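Side-chain contacts in UPF0033 domain-containing protein (Desulfitobacterium hafniense, PDB 3HZ7), which is of uncharacterised function but carries an N-terminal TusA-like domain, the part crystallised here, and so may take part in sulfur transfer, as its relatives do: residues 19-24 against 30-35; 46-51 against 68-73. One frame throughout, in Å; residues are numbered along the deposited sequence.

Contact 1: residues 19-24 against 30-35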
# COMPACT_ATOMS: atom_id res chain seq x y z
N LYS A 19 -6.41 -2.03 -0.78
CA LYS A 19 -7.26 -2.83 0.08
C LYS A 19 -7.83 -4.06 -0.67
O LYS A 19 -7.92 -5.16 -0.10
CB LYS A 19 -8.41 -1.97 0.68
CG LYS A 19 -9.20 -2.72 1.74
CD LYS A 19 -10.13 -1.79 2.50
CE LYS A 19 -11.08 -2.56 3.40
NZ LYS A 19 -11.77 -1.63 4.35
N LYS A 20 -8.20 -3.87 -1.92
CA LYS A 20 -8.72 -4.97 -2.75
C LYS A 20 -7.62 -6.02 -2.88
O LYS A 20 -7.87 -7.22 -2.77
CB LYS A 20 -9.04 -4.48 -4.16
CG LYS A 20 -10.13 -3.44 -4.26
CD LYS A 20 -10.52 -3.19 -5.72
CE LYS A 20 -10.83 -4.48 -6.46
NZ LYS A 20 -11.77 -4.25 -7.59
N ALA A 21 -6.40 -5.59 -3.13
CA ALA A 21 -5.33 -6.59 -3.25
C ALA A 21 -5.09 -7.34 -1.95
O ALA A 21 -4.79 -8.59 -1.98
CB ALA A 21 -4.02 -5.93 -3.73
N LEU A 22 -5.18 -6.65 -0.80
CA LEU A 22 -4.96 -7.31 0.49
C LEU A 22 -6.10 -8.28 0.84
O LEU A 22 -5.86 -9.38 1.30
CB LEU A 22 -4.77 -6.29 1.60
CG LEU A 22 -3.42 -5.56 1.54
CD1 LEU A 22 -3.51 -4.16 2.18
CD2 LEU A 22 -2.37 -6.46 2.18
N ALA A 23 -7.33 -7.86 0.63
CA ALA A 23 -8.49 -8.69 0.93
C ALA A 23 -8.51 -9.95 0.04
O ALA A 23 -9.19 -10.95 0.36
CB ALA A 23 -9.81 -7.86 0.73
N GLU A 24 -7.78 -9.90 -1.08
CA GLU A 24 -7.75 -11.02 -2.00
C GLU A 24 -6.72 -12.10 -1.71
O GLU A 24 -6.81 -13.18 -2.27
CB GLU A 24 -7.59 -10.52 -3.42
CG GLU A 24 -8.95 -10.37 -4.10
CD GLU A 24 -9.29 -8.94 -4.43
OE1 GLU A 24 -8.74 -8.45 -5.44
OE2 GLU A 24 -10.07 -8.31 -3.67
N GLY A 30 0.50 -12.14 2.64
CA GLY A 30 1.43 -11.84 1.58
C GLY A 30 1.84 -10.39 1.71
O GLY A 30 1.65 -9.76 2.78
N VAL A 31 2.33 -9.84 0.61
CA VAL A 31 2.85 -8.47 0.62
C VAL A 31 2.27 -7.64 -0.49
O VAL A 31 2.26 -8.11 -1.63
CB VAL A 31 4.39 -8.50 0.46
CG1 VAL A 31 4.91 -7.07 0.59
CG2 VAL A 31 5.06 -9.44 1.52
N VAL A 32 1.80 -6.42 -0.18
CA VAL A 32 1.29 -5.56 -1.24
C VAL A 32 2.08 -4.27 -1.16
O VAL A 32 2.08 -3.58 -0.12
CB VAL A 32 -0.26 -5.26 -1.10
CG1 VAL A 32 -0.74 -4.28 -2.23
CG2 VAL A 32 -1.11 -6.62 -1.14
N THR A 33 2.80 -3.94 -2.21
CA THR A 33 3.54 -2.66 -2.20
C THR A 33 2.76 -1.76 -3.15
O THR A 33 2.22 -2.24 -4.17
CB THR A 33 4.95 -2.75 -2.69
OG1 THR A 33 5.07 -3.87 -3.51
CG2 THR A 33 5.83 -2.98 -1.60
N VAL A 34 2.72 -0.47 -2.80
CA VAL A 34 2.00 0.51 -3.61
C VAL A 34 2.87 1.71 -3.91
O VAL A 34 3.46 2.29 -2.99
CB VAL A 34 0.76 1.02 -2.84
CG1 VAL A 34 -0.22 1.80 -3.82
CG2 VAL A 34 0.11 -0.12 -2.07
N LEU A 35 2.95 2.09 -5.16
CA LEU A 35 3.69 3.30 -5.52
C LEU A 35 2.74 4.54 -5.57
O LEU A 35 1.71 4.54 -6.33
CB LEU A 35 4.38 3.11 -6.87
CG LEU A 35 5.24 1.85 -7.04
CD1 LEU A 35 5.85 1.80 -8.49
CD2 LEU A 35 6.37 1.88 -6.00

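Contact 2: residues 46-51 against 68-73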
# COMPACT_ATOMS: atom_id res chain seq x y z
N GLN A 46 -1.22 3.90 5.23
CA GLN A 46 -0.83 3.37 6.55
C GLN A 46 -1.99 3.28 7.54
O GLN A 46 -2.10 2.32 8.33
CB GLN A 46 0.32 4.17 7.17
CG GLN A 46 1.62 4.02 6.39
CD GLN A 46 2.85 4.32 7.20
OE1 GLN A 46 3.05 5.43 7.69
NE2 GLN A 46 3.72 3.31 7.32
N LYS A 47 -2.87 4.26 7.50
CA LYS A 47 -4.05 4.24 8.41
C LYS A 47 -4.94 3.03 8.07
O LYS A 47 -5.48 2.35 8.96
CB LYS A 47 -4.87 5.54 8.27
CG LYS A 47 -4.01 6.84 8.51
CD LYS A 47 -4.76 7.84 9.38
CE LYS A 47 -4.04 9.17 9.57
NZ LYS A 47 -3.92 9.96 8.29
N MSE A 48 -5.07 2.74 6.77
CA MSE A 48 -5.86 1.58 6.33
C MSE A 48 -5.16 0.33 6.76
O MSE A 48 -5.81 -0.63 7.22
CB MSE A 48 -6.04 1.61 4.79
CG MSE A 48 -6.77 0.39 4.22
SE MSE A 48 -5.61 -1.18 3.78
CE MSE A 48 -4.75 -0.38 2.26
N ALA A 49 -3.83 0.31 6.65
CA ALA A 49 -3.10 -0.91 7.06
C ALA A 49 -3.25 -1.14 8.59
O ALA A 49 -3.51 -2.26 9.05
CB ALA A 49 -1.59 -0.78 6.69
N GLU A 50 -3.06 -0.08 9.38
CA GLU A 50 -3.19 -0.25 10.82
C GLU A 50 -4.63 -0.67 11.06
O GLU A 50 -4.88 -1.65 11.77
CB GLU A 50 -2.84 1.04 11.59
CG GLU A 50 -3.83 2.18 11.47
CD GLU A 50 -3.61 3.27 12.53
OE1 GLU A 50 -3.77 2.96 13.73
OE2 GLU A 50 -3.30 4.43 12.16
N GLY A 51 -5.58 0.06 10.47
CA GLY A 51 -6.98 -0.31 10.60
C GLY A 51 -7.16 -1.82 10.42
O GLY A 51 -7.78 -2.46 11.27
N VAL A 68 4.96 2.26 -0.46
CA VAL A 68 4.40 1.84 0.82
C VAL A 68 4.24 0.32 0.71
O VAL A 68 3.55 -0.21 -0.18
CB VAL A 68 2.99 2.52 1.06
CG1 VAL A 68 2.43 2.19 2.42
CG2 VAL A 68 3.14 4.05 0.91
N THR A 69 4.85 -0.39 1.63
CA THR A 69 4.78 -1.85 1.62
C THR A 69 3.90 -2.35 2.76
O THR A 69 4.10 -1.97 3.94
CB THR A 69 6.21 -2.41 1.70
OG1 THR A 69 6.95 -1.86 0.61
CG2 THR A 69 6.21 -3.95 1.64
N ILE A 70 2.90 -3.17 2.42
CA ILE A 70 1.99 -3.66 3.44
C ILE A 70 2.08 -5.16 3.49
O ILE A 70 1.95 -5.84 2.46
CB ILE A 70 0.50 -3.23 3.16
CG1 ILE A 70 0.47 -1.72 2.96
CG2 ILE A 70 -0.43 -3.77 4.28
CD1 ILE A 70 -0.94 -1.04 2.59
N VAL A 71 2.25 -5.67 4.71
CA VAL A 71 2.39 -7.10 4.92
C VAL A 71 1.23 -7.70 5.69
O VAL A 71 0.83 -7.19 6.74
CB VAL A 71 3.71 -7.43 5.72
CG1 VAL A 71 3.81 -8.92 5.90
CG2 VAL A 71 4.93 -6.92 4.98
N ALA A 72 0.72 -8.81 5.15
CA ALA A 72 -0.39 -9.57 5.72
C ALA A 72 0.20 -10.87 6.24
O ALA A 72 -0.25 -11.39 7.29
CB ALA A 72 -1.46 -9.84 4.62
N GLY A 73 1.21 -11.39 5.57
CA GLY A 73 1.85 -12.58 6.07
C GLY A 73 2.99 -13.24 5.30
O GLY A 73 3.56 -14.21 5.81

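Contact 1: residues 19-24 against 30-35
V32 points its side chain at helix 13-23 with CG1 anti to the backbone N (chi1 178°), which leaves CG2 beside that N and turned to L22; in L22, chi1 of -72° sets CG itself near V32, and chi2 of 153° turns CD2 to the valine. The pairing is a compact example of the beta-alpha-beta crossover in the two-layer alpha/beta fold of the TusA family: helix 13-23 links the parallel neighbours 2-5 and 31-36, and here it packs on the second of these strands. CG2 of V32 is shared, lying 3.6 Å from CD2 and 3.7 Å from CG of L22 and also against A21, whereas CG1 meets only A21 of the two helix residues. Beyond these residues, L22 also touches M48 of helix 39-52, and both A21 and V32 lean on I4 of strand 2-5. With L22 cut back to an alanine, V32 CG2 would probably lose its leucine partner and M48 its neighbour on the other helix. The single methyl CB of A21 faces both ends of the valine fork, lying 4.0 Å from V32 CG1 and equally far from V32 CG2.

Contact 2: residues 46-51 against 68-73
I70 meets A49 of helix 39-52 with CG2 and, more loosely, with CD1, and M48 of the same helix with CD1. With CG1 beside the backbone N (chi1 -52°), CG2 falls anti to that N and meets the methyl of A49, the two carbons CG2 of I70 and CB of A49 standing 4.0 Å apart. The remainder of the chain is extended (chi2 177°) and carries CD1 across to M48, where it lies 3.9 Å from CE of M48 and also within 4.2 Å of A49 CB. M48, a selenomethionine, comes to this meeting by a less direct route. Its CG leaves anti to the backbone N, but bends at chi2 (-87°) and chi3 turn the terminal methyl toward the strand; that methyl, rather than the selenium, touches the isoleucine, and the two side chains lie at about a right angle. Here the second helix of the two-layer alpha/beta fold rests on the mixed four-stranded sheet: the segments 46-51 and 68-71 run nearly parallel, their axes 9.7 Å apart at closest approach. From helix 13-23, L22 touches I70 while V15 and A18 touch M48, tying the neighbouring helix into the same apolar layer. Toward the start of the segment the packing is looser, with Q46 CG lying 4.4 Å from V68 CG1. Only the aliphatic part of the glutamine serves this contact; its amide end extends to strand 55-60, where NE2 is hydrogen-bonded to the OG of S56, while Y58 of that strand touches both Q46 and V68.

How the contacts relate
Contacts 1 and 2 are both buried and apolar, and each sets one of the two helices on the same sheet. Strands 31-36 and 66-71 are antiparallel neighbours there, and the backbone joins the contacts directly: V32 O and I70 N, 2.7 Å apart, probably share a hydrogen bond. The elements differ in their chain distance, since contact 1 closes a short helix-loop-strand connection, whereas contact 2 brings together parts separated by strand 55-60. Their chemistry diverges slightly as well. Contact 1 is wholly hydrocarbon and adjoins the outer strand 2-5; contact 2, which adjoins the other outer strand, 55-60, adds a selenomethionine and a glutamine with a polar end.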